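Local coordinates for protein induced by osmotic stress (Scheffersomyces stipitis, PDB 5YWN) that acts as a haloketone reductase that binds NADP and probably uses its reduced form to turn ketones asymmetrically into alcohols, at residues G12-A15 against Q16-A20; T234-V238 against R239-K243; E314-D317 against F318-V322. The protein carries 1 engineered substitution. All blocks are in the same frame, centred on the assembly; numbering follows the deposited sequence.

Interaction 1: G12-A15 against Q16-A20. With NAP (NADP nicotinamide-adenine-dinucleotide phosphate), chain B.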
# COMPACT_ATOMS: atom_id res chain seq x y z
N GLY A 12 0.96 -8.09 -5.62
CA GLY A 12 1.23 -6.68 -5.59
C GLY A 12 2.54 -6.26 -4.93
O GLY A 12 3.16 -7.04 -4.30
N TYR A 13 2.91 -5.02 -5.18
CA TYR A 13 4.16 -4.44 -4.74
C TYR A 13 4.30 -4.36 -3.23
O TYR A 13 5.19 -4.88 -2.69
CB TYR A 13 4.27 -3.05 -5.36
CG TYR A 13 5.29 -2.05 -4.82
CD1 TYR A 13 6.64 -2.30 -4.82
CD2 TYR A 13 4.89 -0.81 -4.41
CE1 TYR A 13 7.54 -1.35 -4.39
CE2 TYR A 13 5.76 0.11 -3.96
CZ TYR A 13 7.10 -0.15 -3.95
OH TYR A 13 7.92 0.82 -3.52
N LEU A 14 3.36 -3.73 -2.58
CA LEU A 14 3.31 -3.74 -1.13
C LEU A 14 3.12 -5.14 -0.51
O LEU A 14 3.71 -5.48 0.44
CB LEU A 14 2.18 -2.87 -0.64
CG LEU A 14 1.91 -2.90 0.84
CD1 LEU A 14 3.16 -2.49 1.55
CD2 LEU A 14 0.77 -1.96 1.18
N ALA A 15 2.26 -5.92 -1.11
CA ALA A 15 1.93 -7.22 -0.61
C ALA A 15 3.15 -8.15 -0.58
O ALA A 15 3.34 -8.80 0.36
CB ALA A 15 0.85 -7.81 -1.45
N GLN A 16 3.97 -8.11 -1.61
CA GLN A 16 5.21 -8.86 -1.67
C GLN A 16 6.23 -8.48 -0.60
O GLN A 16 6.85 -9.30 -0.10
CB GLN A 16 5.81 -8.88 -3.06
CG GLN A 16 5.04 -9.73 -4.04
CD GLN A 16 5.79 -10.08 -5.29
OE1 GLN A 16 6.83 -10.64 -5.25
NE2 GLN A 16 5.21 -9.76 -6.41
N GLN A 17 6.40 -7.20 -0.33
CA GLN A 17 7.22 -6.75 0.74
C GLN A 17 6.67 -7.17 2.10
O GLN A 17 7.39 -7.55 2.91
CB GLN A 17 7.46 -5.25 0.67
CG GLN A 17 8.47 -4.81 -0.39
CD GLN A 17 9.93 -5.03 0.02
OE1 GLN A 17 10.21 -5.78 0.84
NE2 GLN A 17 10.79 -4.35 -0.60
N ILE A 18 5.38 -7.10 2.28
CA ILE A 18 4.76 -7.59 3.47
C ILE A 18 5.05 -9.09 3.62
O ILE A 18 5.43 -9.49 4.63
CB ILE A 18 3.24 -7.34 3.43
CG1 ILE A 18 2.93 -5.86 3.63
CG2 ILE A 18 2.48 -8.18 4.45
CD1 ILE A 18 1.49 -5.50 3.49
N ILE A 19 4.89 -9.84 2.56
CA ILE A 19 5.10 -11.26 2.59
C ILE A 19 6.55 -11.60 2.93
O ILE A 19 6.77 -12.35 3.76
CB ILE A 19 4.66 -11.92 1.26
CG1 ILE A 19 3.14 -11.85 1.08
CG2 ILE A 19 5.17 -13.34 1.15
CD1 ILE A 19 2.64 -12.13 -0.28
N ALA A 20 7.50 -10.93 2.31
CA ALA A 20 8.90 -11.15 2.59
C ALA A 20 9.23 -10.83 4.03
O ALA A 20 9.96 -11.54 4.62
CB ALA A 20 9.77 -10.35 1.66
PA NAP B . -0.59 -2.75 -6.99
O1A NAP B . 0.90 -2.96 -6.98
O2A NAP B . -1.33 -2.64 -8.30
O5B NAP B . -1.27 -3.93 -6.13
C5B NAP B . -2.65 -4.26 -6.31
C4B NAP B . -2.83 -5.77 -6.23
O4B NAP B . -4.19 -6.08 -5.88
C3B NAP B . -2.52 -6.45 -7.55
O3B NAP B . -1.43 -7.36 -7.41
C2B NAP B . -3.78 -7.17 -7.96
O2B NAP B . -3.54 -8.57 -8.10
C1B NAP B . -4.81 -6.91 -6.87
N9A NAP B . -5.99 -6.22 -7.44
C8A NAP B . -6.00 -4.98 -7.98
N7A NAP B . -7.25 -4.66 -8.40
C5A NAP B . -8.06 -5.69 -8.13
C6A NAP B . -9.50 -6.01 -8.32
N6A NAP B . -10.34 -5.12 -8.90
N1A NAP B . -9.94 -7.21 -7.90
C2A NAP B . -9.12 -8.11 -7.32
N3A NAP B . -7.81 -7.89 -7.12
C4A NAP B . -7.23 -6.72 -7.50
O3 NAP B . -0.92 -1.44 -6.11
PN NAP B . 0.00 -1.05 -4.85
O1N NAP B . 0.63 0.29 -5.12
O2N NAP B . 0.87 -2.24 -4.52
O5D NAP B . -1.08 -0.87 -3.67
C5D NAP B . -1.24 -1.88 -2.68
C4D NAP B . -2.36 -1.49 -1.71
O4D NAP B . -1.91 -0.45 -0.83
C3D NAP B . -3.58 -0.97 -2.45
O3D NAP B . -4.71 -1.82 -2.23
C2D NAP B . -3.84 0.42 -1.91
O2D NAP B . -5.16 0.51 -1.34
C1D NAP B . -2.78 0.68 -0.85
N1N NAP B . -2.04 1.90 -1.17
C2N NAP B . -0.92 1.82 -1.91
C3N NAP B . -0.20 2.97 -2.22
C7N NAP B . 1.05 2.88 -3.04
O7N NAP B . 1.53 3.89 -3.52
N7N NAP B . 1.60 1.68 -3.24
C4N NAP B . -0.64 4.20 -1.76
C5N NAP B . -1.80 4.25 -0.99
C6N NAP B . -2.48 3.08 -0.71
P2B NAP B . -3.09 -9.19 -9.51
O1X NAP B . -3.58 -10.62 -9.46
O2X NAP B . -3.79 -8.33 -10.53
O3X NAP B . -1.58 -9.05 -9.50

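Interaction 2: T234-V238 against R239-K243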
# COMPACT_ATOMS: atom_id res chain seq x y z
N THR A 234 3.93 13.65 -0.47
CA THR A 234 4.60 13.01 0.62
C THR A 234 4.85 11.54 0.28
O THR A 234 4.09 10.93 -0.41
CB THR A 234 3.85 13.23 1.95
OG1 THR A 234 4.71 13.04 3.03
CG2 THR A 234 2.82 12.31 2.12
N PHE A 235 5.92 10.99 0.80
CA PHE A 235 6.32 9.62 0.55
C PHE A 235 6.38 8.79 1.82
O PHE A 235 6.58 9.30 2.86
CB PHE A 235 7.63 9.53 -0.28
CG PHE A 235 8.84 9.07 0.48
CD1 PHE A 235 9.41 9.88 1.40
CD2 PHE A 235 9.25 7.80 0.40
CE1 PHE A 235 10.46 9.46 2.14
CE2 PHE A 235 10.29 7.37 1.13
CZ PHE A 235 10.90 8.21 2.01
N ILE A 236 6.33 7.50 1.63
CA ILE A 236 6.71 6.53 2.60
C ILE A 236 7.37 5.32 1.94
O ILE A 236 6.93 4.89 0.94
CB ILE A 236 5.52 6.14 3.51
CG1 ILE A 236 5.94 5.21 4.63
CG2 ILE A 236 4.37 5.58 2.74
CD1 ILE A 236 6.73 5.83 5.74
N ASP A 237 8.42 4.84 2.54
CA ASP A 237 9.13 3.66 2.07
C ASP A 237 8.33 2.36 2.24
O ASP A 237 7.73 2.12 3.21
CB ASP A 237 10.53 3.52 2.64
CG ASP A 237 11.30 2.41 2.02
OD1 ASP A 237 11.02 1.27 2.27
OD2 ASP A 237 12.17 2.69 1.26
N VAL A 238 8.39 1.54 1.23
CA VAL A 238 7.61 0.34 1.17
C VAL A 238 7.94 -0.58 2.35
O VAL A 238 7.08 -1.19 2.88
CB VAL A 238 7.70 -0.35 -0.19
CG1 VAL A 238 9.08 -0.86 -0.43
CG2 VAL A 238 6.73 -1.50 -0.29
N ARG A 239 9.19 -0.64 2.73
CA ARG A 239 9.63 -1.44 3.81
C ARG A 239 9.07 -0.97 5.16
O ARG A 239 8.77 -1.75 5.99
CB ARG A 239 11.12 -1.61 3.80
CG ARG A 239 11.64 -2.26 2.55
CD ARG A 239 13.08 -1.93 2.30
NE ARG A 239 13.28 -0.60 1.80
CZ ARG A 239 14.44 -0.10 1.45
NH1 ARG A 239 15.53 -0.82 1.54
NH2 ARG A 239 14.52 1.10 1.02
N ASP A 240 8.95 0.33 5.31
CA ASP A 240 8.27 0.90 6.42
C ASP A 240 6.75 0.58 6.46
O ASP A 240 6.23 0.31 7.47
CB ASP A 240 8.54 2.38 6.51
CG ASP A 240 9.99 2.68 6.81
OD1 ASP A 240 10.57 2.00 7.59
OD2 ASP A 240 10.52 3.60 6.25
N VAL A 241 6.09 0.60 5.31
CA VAL A 241 4.70 0.24 5.24
C VAL A 241 4.49 -1.21 5.66
O VAL A 241 3.62 -1.51 6.42
CB VAL A 241 4.05 0.51 3.89
CG1 VAL A 241 2.60 0.14 3.97
CG2 VAL A 241 4.17 1.96 3.54
N ALA A 242 5.37 -2.07 5.20
CA ALA A 242 5.33 -3.45 5.57
C ALA A 242 5.53 -3.68 7.08
O ALA A 242 4.80 -4.37 7.66
CB ALA A 242 6.31 -4.27 4.76
N LYS A 243 6.47 -2.99 7.67
CA LYS A 243 6.71 -3.06 9.07
C LYS A 243 5.50 -2.59 9.83
O LYS A 243 5.20 -3.13 10.82
CB LYS A 243 7.96 -2.32 9.49
CG LYS A 243 9.23 -3.00 9.05
CD LYS A 243 10.48 -2.41 9.66
CE LYS A 243 10.91 -1.14 8.99
NZ LYS A 243 12.22 -0.68 9.44
O HOH W 1 9.98 6.01 4.92

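Interaction 3: E314-D317 against F318-V322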
# COMPACT_ATOMS: atom_id res chain seq x y z
N GLU A 314 12.05 4.06 13.36
CA GLU A 314 12.38 5.16 12.49
C GLU A 314 12.24 4.77 11.01
O GLU A 314 12.49 3.66 10.64
CB GLU A 314 13.79 5.65 12.78
CG GLU A 314 13.96 6.39 14.07
CD GLU A 314 13.07 7.60 14.23
OE1 GLU A 314 12.73 8.28 13.27
OE2 GLU A 314 12.74 7.86 15.36
N TYR A 315 11.80 5.71 10.21
CA TYR A 315 11.58 5.51 8.80
C TYR A 315 12.85 5.64 7.94
O TYR A 315 13.73 6.29 8.29
CB TYR A 315 10.52 6.49 8.30
CG TYR A 315 9.11 6.37 8.86
CD1 TYR A 315 8.56 5.14 9.22
CD2 TYR A 315 8.32 7.48 8.99
CE1 TYR A 315 7.29 5.05 9.71
CE2 TYR A 315 7.05 7.40 9.48
CZ TYR A 315 6.52 6.21 9.83
OH TYR A 315 5.28 6.18 10.31
N PHE A 316 12.87 4.97 6.81
CA PHE A 316 13.84 5.15 5.80
C PHE A 316 13.70 6.58 5.29
O PHE A 316 12.64 7.05 5.10
CB PHE A 316 13.59 4.19 4.65
CG PHE A 316 14.09 2.80 4.88
CD1 PHE A 316 15.37 2.47 4.60
CD2 PHE A 316 13.28 1.84 5.37
CE1 PHE A 316 15.84 1.20 4.79
CE2 PHE A 316 13.73 0.57 5.56
CZ PHE A 316 15.01 0.24 5.26
N ASP A 317 14.81 7.26 5.10
CA ASP A 317 14.78 8.57 4.51
C ASP A 317 14.60 8.52 3.00
O ASP A 317 14.76 7.52 2.42
CB ASP A 317 15.94 9.42 4.99
CG ASP A 317 17.23 9.16 4.28
OD1 ASP A 317 17.28 8.40 3.36
OD2 ASP A 317 18.22 9.80 4.62
N PHE A 318 14.25 9.63 2.42
CA PHE A 318 13.87 9.69 1.03
C PHE A 318 14.98 9.27 0.08
O PHE A 318 14.78 8.54 -0.82
CB PHE A 318 13.37 11.10 0.71
CG PHE A 318 13.12 11.34 -0.73
CD1 PHE A 318 11.96 10.97 -1.29
CD2 PHE A 318 14.04 11.97 -1.49
CE1 PHE A 318 11.72 11.18 -2.62
CE2 PHE A 318 13.81 12.19 -2.82
CZ PHE A 318 12.66 11.79 -3.39
N GLU A 319 16.17 9.73 0.35
CA GLU A 319 17.32 9.39 -0.45
C GLU A 319 17.56 7.87 -0.42
O GLU A 319 17.81 7.31 -1.41
CB GLU A 319 18.53 10.15 0.03
CG GLU A 319 19.80 9.79 -0.66
CD GLU A 319 20.91 10.84 -0.60
OE1 GLU A 319 21.98 10.53 -1.03
OE2 GLU A 319 20.72 11.93 -0.17
N THR A 320 17.48 7.27 0.73
CA THR A 320 17.70 5.87 0.84
C THR A 320 16.68 5.07 0.05
O THR A 320 17.03 4.19 -0.67
CB THR A 320 17.84 5.40 2.30
OG1 THR A 320 18.79 6.18 2.98
CG2 THR A 320 18.30 3.98 2.36
N SER A 321 15.41 5.44 0.18
CA SER A 321 14.35 4.74 -0.50
C SER A 321 14.55 4.85 -2.02
O SER A 321 14.53 3.91 -2.70
CB SER A 321 12.99 5.29 -0.07
OG SER A 321 11.95 4.63 -0.70
N VAL A 322 14.80 6.06 -2.46
CA VAL A 322 15.08 6.31 -3.85
C VAL A 322 16.33 5.56 -4.34
O VAL A 322 16.25 4.93 -5.29
CB VAL A 322 15.20 7.82 -4.10
CG1 VAL A 322 15.85 8.15 -5.41
CG2 VAL A 322 13.84 8.47 -4.07
O HOH W 2 17.36 6.08 6.11

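Interaction 1: G12-A15 against Q16-A20
Leu-14 and Ile-18, one helical turn apart, pack with their side chains crossing at a slant at the start of helix 13-24, and the leucine also reaches the cofactor. Its CB faces the nicotinamide half of NADP, 4.1 Å from the cofactor's C5D. With chi1 at 174° Leu-14 CG stands opposite the backbone N, a setting that carries the isobutyl group up to the isoleucine, where CG lies 3.7 Å from Ile-18 CD1. At the fork the two methyls part company: Leu-14 CD1 rests against CG1 and CD1 of Ile-18, whereas Leu-14 CD2 comes within 3.7 Å of the ribose oxygen O4D of NADP. With an alanine here, both branches are lost, and a gap between Ile-18 and the nicotinamide ribose would probably open. Val-241 of helix 238-250 covers the leucine from outside this turn.

The backbone serves the diphosphate. Tyr-13 N points at O1A of NADP from 3.4 Å, and Leu-14 N at O2N from 3.5 Å; both bonds are nearly straight but weak. Gly-12, the N-cap residue, brings its N to 3.1 Å from O3B of NADP, and a CB on it would collide with the cofactor's O5B. The carbonyl O of Gly-12 accepts from Gln-16 N at 3.0 Å, beginning the helical bonding. A glycine-rich turn leading into a helix whose amino end faces the diphosphate is the dinucleotide-binding signature of the Rossmann fold, set here in the beta-alpha-beta unit of strand 4-7, helix 13-24 and strand 28-33.

Interaction 2: T234-V238 against R239-K243
The guanidinium of Arg-239 meets the carboxylate of Asp-237 side-on, edge against edge, with the two planes 36° apart. NH2 of Arg-239 gives a hydrogen bond of 2.8 Å to Asp-237 OD2, and NE of Arg-239 one of 3.0 Å to Asp-237 OD1; both oxygens are approached on their syn sides, somewhat out of the carboxylate plane. One face of the guanidinium carries the ring of Phe-316 in a cation-pi contact. From its far NH1 the arginine also makes a salt bridge to Asp-324, while Asp-237 OD2 takes a further bond from Ser-321 OG.

The same carboxylate has a second task. OD1 of Asp-237 accepts from the backbone N of Arg-239 at 2.7 Å, closing an Asx turn, and so one oxygen holds both the main chain and the side chain of the arginine. The aspartate's chi1 of -173° sets CG beside its own carbonyl carbon, which brings the carboxylate over the helix start. The carbonyl O of Asp-237 then receives Val-241 N at 3.1 Å. On another side a water accepts from Asp-237 N and donates to Asp-240 OD2 at 2.8 Å; that aspartate oxygen is bound as well by Phe-316 N.

Below the polar cap the packing is apolar. Ile-236 CG2 touches Val-241 CG2 at 3.7 Å, and Ile-236 CD1 reaches Asp-240 CB at 4.0 Å. The chain turns here, the directions of strand 234-237 and helix segment 239-243 differing by 68°. An aspartate N-cap reinforced by a bidentate salt bridge thus joins strand 234-237, partner of strand 194-196 in the small parallel sheet, to helix 238-250.

Interaction 3: E314-D317 against F318-V322
Asp-317 OD1 is gripped twice by Thr-320. The threonine's backbone N donates to it at 2.9 Å, arriving almost in line with the C-O bond, and its hydroxyl OG1 donates at 2.7 Å from above the carboxylate plane. The aspartate torsion makes this possible: at chi1 81° CG sits between the backbone N and the carbonyl carbon, and the carboxylate folds back over the first turn of the helix. OG1 of Thr-320 stands beside its own N, opposite the carbonyl carbon, and both donors converge on a single oxygen. A water adds a bridge across the turn, accepting from Asp-317 N at 3.0 Å and donating weakly to Thr-320 OG1.

The threonine methyl does other work. CG2 of Thr-320 lies against the edge of the Phe-316 ring, 4.0 Å from its CD1. One turn on, Ser-321 N donates to Asp-317 O at 3.1 Å. Deeper in, Val-322 CG2 lies over one face of the Phe-318 ring, which meets Phe-235 edge-to-face. A loop aspartate bonded to the backbone N three residues ahead is the classical N-cap, and here it opens helix 318-332, the last helix of the chain.

The three contacts follow one another in series, and none nests within or crosses another; each closes just a turn at a helix start. Interaction 1 begins the first helix of the Rossmann domain, interaction 2 begins helix 238-250 far along the sequence, and interaction 3 begins the C-terminal helix. In space they form a row. Interaction 2 is the middle member: towards residues 12-20 it offers Val-238 and Val-241, which pack on Tyr-13, Gln-17 and Leu-14, and towards residues 314-322 its two aspartates make polar contacts. Interactions 1 and 3 do not touch, their nearest atoms being about 6 Å apart. The cofactor helix is thus joined to the start of the last helix through helix 238-250.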